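Local coordinates for protein catalase (Bacillus pumilus, PDB 4QOL) that breaks down hydrogen peroxide to water and oxygen at a buried heme and also shows peroxidase-like reactivity towards phenolic substrates, at residues Phe135-Asp139 / Phe167-Glu173; Thr175-Thr179 / Asn462-Ala466; Leu178-Asp184 / Ala439-Leu444; Lys456-Ile460 / Leu478-Ile482. All blocks are in the same frame, centred on the assembly; numbering follows the deposited sequence.

Contact 1 of 4, residues Phe135-Asp139 / Phe167-Glu173; sequences FFIRD and FMTLTPE. With HEM (protoporphyrin IX containing Fe), chain E.
F136 meets M168 through two atoms: M168 CE touches the ring rim, 3.4 Å from F136 CD2, and M168 SD makes an oblique Met-aromatic contact, 4.9 Å from the F136 ring centroid. Just before it, F135 belongs to the heme pocket: HEM CMC sits over one face of its ring, offset toward the rim and 3.5 Å from F135 CD1, while F136 CD1 lies over the centre of the opposite face. A water donates to both F135 O and E173 O. Thus the loop that follows strand 123-130 of the catalase beta-barrel bridges the heme and helix 161-169, and M177, L178 and L181 of helix 175-181 pack round F136 as well. I137 sends CG2 to the edge of the F167 ring, 4.1 Å from F167 CZ, and also against T171 CG2. T171 OG1 stands over the centre of one F167 face while donating to F167 O at 2.8 Å. R138 lays its guanidinium face over E173 CB, 3.5 Å from R138 NH1. The carboxylate plane is only 19° from that of the guanidinium, yet E173 OE2 lies well out of the latter plane, 4.1 Å from R138 NH1, so the two charges see each other without a direct bond. Two waters at the guanidinium edge link the groups instead, one through a weak bond to E173 OE1, and R138 NH2 has its salt bridges with D280 and D421.

Contact 2 of 4, residues Thr175-Thr179 / Asn462-Ala466; sequences THMLT and NFYRA
The F463 ring is the flat group of this contact: L178 CB approaches its edge near the ring plane, 4.0 Å from F463 CZ, whereas T175 CG2 and T179 OG1 come in obliquely. The motif is a nearly perpendicular helix crossing that joins helix 175-181 to helix 453-466 of the C-terminal helical region of the catalase subunit; the axes of 175-179 and 462-466 cross at -89° and approach to 10.6 Å. F463 reaches toward helix 175-181 with CG anti to its carbonyl carbon (chi1 -64°), sliding past T175 and T179, which run the opposite way. T175 CG2 is 3.8 Å from F463 CD1 and also faces A466 CB. T175 OG1 lies 3.9 Å from N462 CB, a van der Waals contact, and has its polar partner in P172 O. N462 ND2 is hydrogen-bonded to T169 O, which fastens helix 453-466 to the end of helix 161-169. Y470 serves both sides, its ring meeting that of F463 with planes at about 30° and its OH bonded to T179 OG1, while A425 of helix 423-431 touches T175, T179 and A466. T179 OG1 lies 3.9 Å from F463 CE1. Its own proton goes back one helical turn, T179 OG1 to T175 O at 2.8 Å, and T179 N reaches the same oxygen at 3.1 Å from the other face of the carbonyl plane.

Contact 3 of 4, residues Leu178-Asp184 / Ala439-Leu444; sequences LTWLFSD and ALIKNL
F182 and L444 form the tight part of the contact: L444 CD2 presses obliquely on the phenyl ring, 3.5 Å from F182 CG, and stays close to F182 CB. L440 CD1 fills in beside the same residue at 3.8 Å from F182 CB, under the last turn of helix 175-181, where it also approaches T179 O. With CG anti to the carbonyl carbon (chi1 -77°), F182 directs its ring toward L444 and the backbone of N443. F182 is the first residue to leave helical geometry, and its carbonyl is turned to helix 434-448. F182 O takes N443 ND2 at 2.8 Å, from well above the carbonyl plane, and a nearly straight CA-H...O contact from L440 CA at 3.5 Å. This is a helix end of the catalase core docked on the side of a helix in the C-terminal helical region, with Y470, L474 and W165 packed against L444. The looser, partly exposed side holds D184 and A439, whose nearest approach is 3.8 Å between D184 OD2 and A439 CB. Here N443 ND2 spends its second proton on D184 OD1 at 3.0 Å, on the anti side of the carboxylate, the bond almost straight at 174°. Replacing N443 by a leucine would probably leave F182 O and D184 OD1 without their shared donor and set the D184 carboxylate free to turn. A water donates to D184 OD1 at 2.6 Å and to N443 OD1 at 2.9 Å, closing the polar edge.

Contact 4 of 4, residues Lys456-Ile460 / Leu478-Ile482; sequences KLLAI and LGVDI
K456 NZ has three partners: a salt bridge to E453 OE2, a weak hydrogen bond to K449 O, and a water whose oxygen lies 2.7 Å away and donates to L478 O at 2.9 Å. That carbonyl belongs to the C-terminal end of helix 468-478, closed by a Schellman motif in which G479 takes a positive phi (69°). After this turn the chain runs on beside helix 453-466 of the C-terminal helical region, with V480 and I482 directed at it and D481 turned away. The lysine chain, bent at chi3, serves as an apolar flank too, K456 CG resting 3.9 Å from L478 CD1 and K456 CD against V480 CG2. V480 sits at the middle, its CB 3.7 Å from I460 CD1 and its CG1 4.2 Å from L457 CD1. Cutting V480 back to a glycine would probably cost I460 CD1 and K456 CD their contacts with it and open a gap between loop and helix. L478 CD1 also touches I460 CD1, at 4.0 Å. I482 closes the row: its CG2 branch, anti to the carbonyl carbon, lies against both L457 and I460, 3.9 Å from I460 CG2 and 4.0 Å from L457 CD1.

How the contacts relate
Contacts 1 to 4 lead from the heme side of the catalase core outward to the C-terminal helices. Contact 1 closes first along the chain; contacts 2 and 3 then start from the same helix, 175-181, share L178 and T179, and lie about 10 Å apart between centres. Contact 2 is also about 10 Å from contact 1, with M168 packed on L178. Contact 4, about 19 Å from contact 1, shares helix 453-466 with contact 2; its first segment comes before the second of contact 2, its second after. T169 and L170 of contact 1 pack on helix 453-466. Helix 175-181 thus packs on helices 434-448 and 453-466 as well as on the heme-side loop 135-139.

Contact 1 of 4, residues Phe135-Asp139 / Phe167-Glu173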
# COMPACT_ATOMS: atom_id res chain seq x y z
N PHE A 135 -16.44 -14.69 25.88
CA PHE A 135 -16.71 -14.24 24.54
C PHE A 135 -17.96 -14.89 23.95
O PHE A 135 -18.49 -15.86 24.49
CB PHE A 135 -15.49 -14.48 23.62
CG PHE A 135 -15.32 -13.46 22.59
CD1 PHE A 135 -15.09 -12.15 22.94
CD2 PHE A 135 -15.38 -13.77 21.24
CE1 PHE A 135 -14.98 -11.15 22.00
CE2 PHE A 135 -15.23 -12.79 20.27
CZ PHE A 135 -14.97 -11.49 20.64
N PHE A 136 -18.37 -14.39 22.79
CA PHE A 136 -19.60 -14.83 22.11
C PHE A 136 -19.45 -16.20 21.42
O PHE A 136 -20.40 -16.92 21.25
CB PHE A 136 -19.96 -13.88 20.95
CG PHE A 136 -20.09 -12.43 21.32
CD1 PHE A 136 -18.98 -11.59 21.27
CD2 PHE A 136 -21.33 -11.91 21.61
CE1 PHE A 136 -19.09 -10.26 21.53
CE2 PHE A 136 -21.46 -10.56 21.89
CZ PHE A 136 -20.32 -9.74 21.83
N ILE A 137 -18.21 -16.54 21.07
CA ILE A 137 -17.89 -17.67 20.20
C ILE A 137 -16.64 -18.34 20.77
O ILE A 137 -15.99 -17.78 21.61
CB ILE A 137 -17.63 -17.26 18.74
CG1 ILE A 137 -16.56 -16.17 18.61
CG2 ILE A 137 -18.94 -16.84 18.05
CD1 ILE A 137 -16.06 -15.97 17.20
N ARG A 138 -16.37 -19.57 20.31
CA ARG A 138 -15.23 -20.35 20.84
C ARG A 138 -14.27 -20.83 19.75
O ARG A 138 -13.39 -21.65 20.05
CB ARG A 138 -15.76 -21.54 21.67
CG ARG A 138 -16.58 -22.50 20.83
CD ARG A 138 -16.87 -23.85 21.52
NE ARG A 138 -17.65 -23.68 22.69
CZ ARG A 138 -18.92 -24.06 22.87
NH1 ARG A 138 -19.69 -24.40 21.82
NH2 ARG A 138 -19.43 -23.95 24.08
N ASP A 139 -14.46 -20.41 18.48
CA ASP A 139 -13.61 -20.82 17.40
C ASP A 139 -13.40 -19.63 16.51
O ASP A 139 -14.34 -19.02 16.05
CB ASP A 139 -14.23 -22.02 16.62
CG ASP A 139 -13.24 -22.67 15.65
OD1 ASP A 139 -12.61 -21.92 14.87
OD2 ASP A 139 -13.02 -23.91 15.71
N PHE A 167 -27.53 -14.26 13.78
CA PHE A 167 -26.27 -15.01 14.07
C PHE A 167 -26.19 -15.56 15.46
O PHE A 167 -25.83 -16.73 15.65
CB PHE A 167 -25.02 -14.11 13.80
CG PHE A 167 -23.70 -14.77 14.12
CD1 PHE A 167 -23.01 -15.58 13.17
CD2 PHE A 167 -23.16 -14.61 15.39
CE1 PHE A 167 -21.82 -16.24 13.57
CE2 PHE A 167 -22.03 -15.30 15.79
CZ PHE A 167 -21.33 -16.06 14.86
N MET A 168 -26.42 -14.72 16.46
CA MET A 168 -26.26 -15.13 17.83
C MET A 168 -27.20 -16.26 18.23
O MET A 168 -26.76 -17.24 18.90
CB MET A 168 -26.40 -13.97 18.80
CG MET A 168 -25.33 -12.93 18.70
SD MET A 168 -23.65 -13.43 19.06
CE MET A 168 -22.86 -11.89 18.53
N THR A 169 -28.44 -16.18 17.83
CA THR A 169 -29.42 -17.25 18.17
C THR A 169 -29.06 -18.62 17.60
O THR A 169 -29.33 -19.65 18.24
CB THR A 169 -30.87 -16.86 17.74
OG1 THR A 169 -30.96 -16.62 16.34
CG2 THR A 169 -31.36 -15.70 18.56
N LEU A 170 -28.47 -18.62 16.40
CA LEU A 170 -27.97 -19.76 15.70
C LEU A 170 -26.57 -20.23 16.17
O LEU A 170 -26.06 -21.27 15.69
CB LEU A 170 -27.99 -19.54 14.22
CG LEU A 170 -29.41 -19.32 13.62
CD1 LEU A 170 -29.32 -18.90 12.17
CD2 LEU A 170 -30.21 -20.61 13.75
N THR A 171 -26.04 -19.52 17.16
CA THR A 171 -24.71 -19.73 17.76
C THR A 171 -24.95 -19.68 19.24
O THR A 171 -24.53 -18.77 19.95
CB THR A 171 -23.76 -18.62 17.28
OG1 THR A 171 -23.79 -18.60 15.84
CG2 THR A 171 -22.35 -18.82 17.76
N PRO A 172 -25.63 -20.76 19.78
CA PRO A 172 -26.10 -20.72 21.18
C PRO A 172 -24.97 -20.70 22.22
O PRO A 172 -25.21 -20.33 23.36
CB PRO A 172 -26.94 -22.01 21.30
CG PRO A 172 -26.38 -22.90 20.20
CD PRO A 172 -26.09 -21.94 19.07
N GLU A 173 -23.73 -21.00 21.84
CA GLU A 173 -22.63 -20.73 22.77
C GLU A 173 -22.48 -19.24 23.18
O GLU A 173 -21.74 -18.95 24.14
CB GLU A 173 -21.32 -21.30 22.20
CG GLU A 173 -20.83 -20.64 20.91
CD GLU A 173 -21.23 -21.46 19.70
OE1 GLU A 173 -22.45 -21.86 19.58
OE2 GLU A 173 -20.37 -21.67 18.83
CHA HEM E . -8.35 -5.71 18.00
CHB HEM E . -9.08 -9.90 15.68
CHC HEM E . -11.13 -11.75 19.82
CHD HEM E . -9.68 -7.77 22.17
C1A HEM E . -8.41 -6.68 17.01
C2A HEM E . -7.99 -6.51 15.65
C3A HEM E . -8.20 -7.69 15.01
C4A HEM E . -8.73 -8.58 15.95
CMA HEM E . -7.88 -8.13 13.61
CAA HEM E . -7.40 -5.25 15.11
CBA HEM E . -5.99 -5.15 15.72
CGA HEM E . -5.20 -4.04 15.13
O1A HEM E . -4.15 -3.69 15.72
O2A HEM E . -5.51 -3.54 14.03
C1B HEM E . -9.72 -10.73 16.64
C2B HEM E . -10.14 -12.06 16.34
C3B HEM E . -10.73 -12.58 17.46
C4B HEM E . -10.62 -11.56 18.52
CMB HEM E . -9.95 -12.74 15.01
CAB HEM E . -11.29 -13.92 17.69
CBB HEM E . -11.01 -14.89 16.83
C1C HEM E . -10.90 -10.81 20.83
C2C HEM E . -11.01 -11.10 22.17
C3C HEM E . -10.62 -9.97 22.83
C4C HEM E . -10.20 -9.00 21.89
CMC HEM E . -11.56 -12.39 22.73
CAC HEM E . -10.47 -9.84 24.24
CBC HEM E . -10.22 -10.94 24.93
C1D HEM E . -9.20 -6.91 21.17
C2D HEM E . -8.73 -5.56 21.49
C3D HEM E . -8.39 -4.95 20.35
C4D HEM E . -8.64 -5.96 19.32
CMD HEM E . -8.71 -5.01 22.88
CAD HEM E . -7.83 -3.57 20.16
CBD HEM E . -6.32 -3.66 20.47
CGD HEM E . -5.82 -2.26 20.31
O1D HEM E . -5.97 -1.50 21.26
O2D HEM E . -5.26 -1.87 19.25
NA HEM E . -8.84 -7.99 17.21
NB HEM E . -10.04 -10.51 17.93
NC HEM E . -10.34 -9.57 20.66
ND HEM E . -9.13 -7.12 19.86
FE HEM E . -9.57 -8.75 18.94
O HOH W 1 -20.83 -16.90 25.66
O HOH W 2 -17.58 -20.64 17.95
O HOH W 3 -22.42 -24.90 20.77
O HOH W 4 -19.16 -24.01 19.09

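Contact 2 of 4, residues Thr175-Thr179 / Asn462-Ala466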
# COMPACT_ATOMS: atom_id res chain seq x y z
N THR A 175 -24.78 -17.47 24.47
CA THR A 175 -25.80 -17.14 25.48
C THR A 175 -25.19 -16.56 26.77
O THR A 175 -25.72 -15.59 27.35
CB THR A 175 -26.63 -18.41 25.81
OG1 THR A 175 -27.18 -18.95 24.60
CG2 THR A 175 -27.72 -18.10 26.71
N HIS A 176 -24.10 -17.14 27.26
CA HIS A 176 -23.42 -16.58 28.42
C HIS A 176 -22.95 -15.13 28.16
O HIS A 176 -23.25 -14.23 28.96
CB HIS A 176 -22.27 -17.51 28.86
CG HIS A 176 -21.71 -17.18 30.21
ND1 HIS A 176 -20.51 -17.73 30.66
CD2 HIS A 176 -22.18 -16.42 31.22
CE1 HIS A 176 -20.26 -17.27 31.87
NE2 HIS A 176 -21.25 -16.46 32.23
N MET A 177 -22.26 -14.89 27.05
CA MET A 177 -21.82 -13.56 26.76
C MET A 177 -22.94 -12.54 26.72
O MET A 177 -22.80 -11.42 27.24
CB MET A 177 -21.05 -13.52 25.45
CG MET A 177 -20.55 -12.14 25.08
SD MET A 177 -19.19 -11.67 26.17
CE MET A 177 -18.36 -10.42 25.16
N LEU A 178 -24.00 -12.91 26.05
CA LEU A 178 -25.11 -11.96 25.87
C LEU A 178 -25.76 -11.63 27.22
O LEU A 178 -26.28 -10.53 27.48
CB LEU A 178 -26.12 -12.53 24.93
CG LEU A 178 -25.59 -12.72 23.51
CD1 LEU A 178 -26.61 -13.47 22.66
CD2 LEU A 178 -25.32 -11.37 22.88
N THR A 179 -25.70 -12.58 28.14
CA THR A 179 -26.19 -12.35 29.50
C THR A 179 -25.36 -11.34 30.32
O THR A 179 -25.90 -10.67 31.23
CB THR A 179 -26.31 -13.70 30.25
OG1 THR A 179 -27.17 -14.56 29.48
CG2 THR A 179 -26.84 -13.55 31.65
N ASN A 462 -33.32 -19.74 23.96
CA ASN A 462 -31.96 -19.92 24.48
C ASN A 462 -31.83 -19.42 25.92
O ASN A 462 -31.17 -20.05 26.73
CB ASN A 462 -30.92 -19.20 23.56
CG ASN A 462 -30.72 -19.89 22.21
OD1 ASN A 462 -30.94 -21.06 22.07
ND2 ASN A 462 -30.21 -19.15 21.25
N PHE A 463 -32.41 -18.26 26.21
CA PHE A 463 -32.33 -17.71 27.57
C PHE A 463 -33.21 -18.53 28.54
O PHE A 463 -32.84 -18.70 29.69
CB PHE A 463 -32.70 -16.22 27.56
CG PHE A 463 -31.73 -15.38 26.76
CD1 PHE A 463 -30.41 -15.40 27.07
CD2 PHE A 463 -32.15 -14.53 25.72
CE1 PHE A 463 -29.49 -14.63 26.37
CE2 PHE A 463 -31.25 -13.73 24.99
CZ PHE A 463 -29.90 -13.80 25.33
N TYR A 464 -34.29 -19.14 28.01
CA TYR A 464 -35.13 -20.04 28.82
C TYR A 464 -34.28 -21.28 29.28
O TYR A 464 -34.36 -21.72 30.43
CB TYR A 464 -36.35 -20.49 28.02
CG TYR A 464 -37.41 -21.14 28.89
CD1 TYR A 464 -37.31 -22.47 29.23
CD2 TYR A 464 -38.43 -20.38 29.40
CE1 TYR A 464 -38.25 -23.07 30.06
CE2 TYR A 464 -39.39 -20.95 30.20
CZ TYR A 464 -39.28 -22.26 30.54
OH TYR A 464 -40.27 -22.79 31.34
N ARG A 465 -33.47 -21.82 28.36
CA ARG A 465 -32.62 -22.96 28.69
C ARG A 465 -31.57 -22.59 29.69
O ARG A 465 -31.13 -23.46 30.48
CB ARG A 465 -31.92 -23.50 27.45
CG ARG A 465 -32.88 -24.15 26.48
CD ARG A 465 -32.15 -24.70 25.26
NE ARG A 465 -33.15 -24.97 24.25
CZ ARG A 465 -33.49 -24.28 23.15
NH1 ARG A 465 -32.82 -23.20 22.67
NH2 ARG A 465 -34.53 -24.77 22.45
N ALA A 466 -31.08 -21.36 29.65
CA ALA A 466 -30.18 -20.84 30.70
C ALA A 466 -30.92 -20.85 32.05
O ALA A 466 -30.44 -21.41 33.04
CB ALA A 466 -29.70 -19.43 30.35

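Contact 3 of 4, residues Leu178-Asp184 / Ala439-Leu444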
# COMPACT_ATOMS: atom_id res chain seq x y z
N LEU A 178 -24.00 -12.91 26.05
CA LEU A 178 -25.11 -11.96 25.87
C LEU A 178 -25.76 -11.63 27.22
O LEU A 178 -26.28 -10.53 27.48
CB LEU A 178 -26.12 -12.53 24.93
CG LEU A 178 -25.59 -12.72 23.51
CD1 LEU A 178 -26.61 -13.47 22.66
CD2 LEU A 178 -25.32 -11.37 22.88
N THR A 179 -25.70 -12.58 28.14
CA THR A 179 -26.19 -12.35 29.50
C THR A 179 -25.36 -11.34 30.32
O THR A 179 -25.90 -10.67 31.23
CB THR A 179 -26.31 -13.70 30.25
OG1 THR A 179 -27.17 -14.56 29.48
CG2 THR A 179 -26.84 -13.55 31.65
N TRP A 180 -24.06 -11.19 29.98
CA TRP A 180 -23.26 -10.10 30.49
C TRP A 180 -23.41 -8.79 29.72
O TRP A 180 -23.56 -7.75 30.31
CB TRP A 180 -21.74 -10.49 30.46
CG TRP A 180 -21.28 -11.46 31.41
CD1 TRP A 180 -21.51 -12.82 31.40
CD2 TRP A 180 -20.39 -11.22 32.51
NE1 TRP A 180 -20.83 -13.39 32.38
CE2 TRP A 180 -20.16 -12.45 33.12
CE3 TRP A 180 -19.83 -10.09 33.08
CZ2 TRP A 180 -19.34 -12.61 34.25
CZ3 TRP A 180 -19.01 -10.26 34.22
CH2 TRP A 180 -18.79 -11.48 34.77
N LEU A 181 -23.34 -8.89 28.39
CA LEU A 181 -23.39 -7.72 27.50
C LEU A 181 -24.69 -6.94 27.63
O LEU A 181 -24.67 -5.70 27.46
CB LEU A 181 -23.24 -8.17 26.06
CG LEU A 181 -23.09 -7.05 25.04
CD1 LEU A 181 -21.92 -6.12 25.32
CD2 LEU A 181 -22.96 -7.65 23.62
N PHE A 182 -25.82 -7.61 27.94
CA PHE A 182 -27.07 -6.85 28.05
C PHE A 182 -27.43 -6.54 29.50
O PHE A 182 -28.47 -5.95 29.75
CB PHE A 182 -28.19 -7.53 27.27
CG PHE A 182 -28.09 -7.33 25.82
CD1 PHE A 182 -28.66 -6.23 25.24
CD2 PHE A 182 -27.35 -8.18 25.03
CE1 PHE A 182 -28.52 -5.99 23.89
CE2 PHE A 182 -27.24 -7.96 23.65
CZ PHE A 182 -27.86 -6.89 23.08
N SER A 183 -26.54 -6.87 30.45
CA SER A 183 -26.53 -6.14 31.77
C SER A 183 -26.08 -4.73 31.54
O SER A 183 -25.69 -4.36 30.41
CB SER A 183 -25.64 -6.80 32.81
OG SER A 183 -24.25 -6.53 32.60
N ASP A 184 -26.15 -3.89 32.55
CA ASP A 184 -25.70 -2.53 32.28
C ASP A 184 -24.17 -2.50 32.10
O ASP A 184 -23.60 -1.47 31.69
CB ASP A 184 -26.15 -1.55 33.36
CG ASP A 184 -27.69 -1.21 33.27
OD1 ASP A 184 -28.32 -1.29 32.19
OD2 ASP A 184 -28.19 -0.76 34.33
N ALA A 439 -32.92 -4.74 34.72
CA ALA A 439 -32.20 -3.95 33.72
C ALA A 439 -31.84 -4.86 32.49
O ALA A 439 -31.96 -4.46 31.34
CB ALA A 439 -30.96 -3.33 34.35
N LEU A 440 -31.40 -6.07 32.77
CA LEU A 440 -31.07 -7.06 31.73
C LEU A 440 -32.30 -7.26 30.84
O LEU A 440 -32.21 -7.25 29.61
CB LEU A 440 -30.70 -8.40 32.36
CG LEU A 440 -30.48 -9.61 31.45
CD1 LEU A 440 -29.37 -9.43 30.40
CD2 LEU A 440 -30.16 -10.81 32.28
N ILE A 441 -33.44 -7.52 31.48
CA ILE A 441 -34.65 -7.83 30.69
C ILE A 441 -35.08 -6.59 29.88
O ILE A 441 -35.45 -6.70 28.72
CB ILE A 441 -35.82 -8.29 31.61
CG1 ILE A 441 -35.47 -9.62 32.29
CG2 ILE A 441 -37.12 -8.40 30.83
CD1 ILE A 441 -35.23 -10.77 31.32
N LYS A 442 -34.98 -5.42 30.48
CA LYS A 442 -35.27 -4.15 29.80
C LYS A 442 -34.35 -3.94 28.56
O LYS A 442 -34.78 -3.58 27.50
CB LYS A 442 -35.03 -3.03 30.81
CG LYS A 442 -35.16 -1.62 30.25
CD LYS A 442 -34.65 -0.62 31.28
CE LYS A 442 -35.16 0.78 30.95
NZ LYS A 442 -34.41 1.39 29.80
N ASN A 443 -33.05 -4.21 28.76
CA ASN A 443 -32.05 -3.95 27.68
C ASN A 443 -32.21 -4.95 26.54
O ASN A 443 -32.20 -4.59 25.37
CB ASN A 443 -30.65 -4.06 28.25
CG ASN A 443 -30.33 -2.99 29.26
OD1 ASN A 443 -30.95 -1.93 29.28
ND2 ASN A 443 -29.29 -3.24 30.07
N LEU A 444 -32.49 -6.21 26.90
CA LEU A 444 -32.79 -7.24 25.90
C LEU A 444 -34.06 -6.96 25.14
O LEU A 444 -34.12 -7.10 23.94
CB LEU A 444 -32.87 -8.63 26.53
CG LEU A 444 -31.54 -9.27 26.95
CD1 LEU A 444 -31.83 -10.48 27.80
CD2 LEU A 444 -30.68 -9.67 25.76
O HOH W 5 -30.39 0.04 31.32

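Contact 4 of 4, residues Lys456-Ile460 / Leu478-Ile482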
# COMPACT_ATOMS: atom_id res chain seq x y z
N LYS A 456 -36.55 -13.99 17.26
CA LYS A 456 -36.93 -13.51 18.60
C LYS A 456 -37.34 -14.68 19.50
O LYS A 456 -36.91 -14.76 20.65
CB LYS A 456 -38.09 -12.53 18.46
CG LYS A 456 -38.46 -11.81 19.74
CD LYS A 456 -39.80 -11.06 19.56
CE LYS A 456 -39.74 -10.03 18.48
NZ LYS A 456 -41.02 -9.31 18.38
N LEU A 457 -38.13 -15.59 18.95
CA LEU A 457 -38.49 -16.84 19.68
C LEU A 457 -37.25 -17.65 20.04
O LEU A 457 -37.14 -18.16 21.13
CB LEU A 457 -39.47 -17.70 18.86
CG LEU A 457 -40.04 -18.96 19.44
CD1 LEU A 457 -40.72 -18.63 20.77
CD2 LEU A 457 -41.02 -19.63 18.47
N LEU A 458 -36.34 -17.83 19.07
CA LEU A 458 -35.16 -18.67 19.33
C LEU A 458 -34.31 -18.01 20.42
O LEU A 458 -33.82 -18.66 21.28
CB LEU A 458 -34.40 -18.89 17.99
CG LEU A 458 -33.16 -19.80 18.13
CD1 LEU A 458 -33.48 -21.21 18.68
CD2 LEU A 458 -32.44 -19.93 16.77
N ALA A 459 -34.22 -16.68 20.42
CA ALA A 459 -33.49 -15.99 21.49
C ALA A 459 -34.10 -16.24 22.86
O ALA A 459 -33.39 -16.61 23.82
CB ALA A 459 -33.45 -14.49 21.22
N ILE A 460 -35.41 -16.10 22.92
CA ILE A 460 -36.14 -16.41 24.15
C ILE A 460 -35.89 -17.83 24.65
O ILE A 460 -35.62 -18.07 25.80
CB ILE A 460 -37.67 -16.18 23.95
CG1 ILE A 460 -37.94 -14.71 23.85
CG2 ILE A 460 -38.46 -16.78 25.10
CD1 ILE A 460 -39.28 -14.43 23.25
N LEU A 478 -41.55 -9.05 25.97
CA LEU A 478 -41.74 -8.99 24.52
C LEU A 478 -43.18 -9.28 23.97
O LEU A 478 -43.40 -9.16 22.76
CB LEU A 478 -40.71 -9.88 23.81
CG LEU A 478 -39.28 -9.37 23.82
CD1 LEU A 478 -38.35 -10.53 23.47
CD2 LEU A 478 -39.08 -8.18 22.88
N GLY A 479 -44.09 -9.74 24.84
CA GLY A 479 -45.43 -10.15 24.43
C GLY A 479 -45.42 -11.43 23.59
O GLY A 479 -46.30 -11.59 22.76
N VAL A 480 -44.44 -12.31 23.79
CA VAL A 480 -44.37 -13.56 23.05
C VAL A 480 -44.85 -14.73 23.88
O VAL A 480 -44.47 -14.93 25.06
CB VAL A 480 -42.92 -13.89 22.61
CG1 VAL A 480 -42.88 -15.21 21.86
CG2 VAL A 480 -42.45 -12.80 21.71
N ASP A 481 -45.75 -15.47 23.24
CA ASP A 481 -46.43 -16.61 23.90
C ASP A 481 -45.60 -17.83 23.69
O ASP A 481 -45.47 -18.29 22.55
CB ASP A 481 -47.81 -16.79 23.27
CG ASP A 481 -48.56 -18.00 23.81
OD1 ASP A 481 -48.04 -18.73 24.68
OD2 ASP A 481 -49.70 -18.21 23.34
N ILE A 482 -45.03 -18.36 24.76
CA ILE A 482 -44.18 -19.54 24.65
C ILE A 482 -44.85 -20.81 25.15
O ILE A 482 -44.15 -21.83 25.32
CB ILE A 482 -42.79 -19.33 25.32
CG1 ILE A 482 -42.80 -18.83 26.79
CG2 ILE A 482 -42.01 -18.32 24.51
CD1 ILE A 482 -41.49 -19.08 27.56
O HOH W 6 -41.73 -8.00 20.64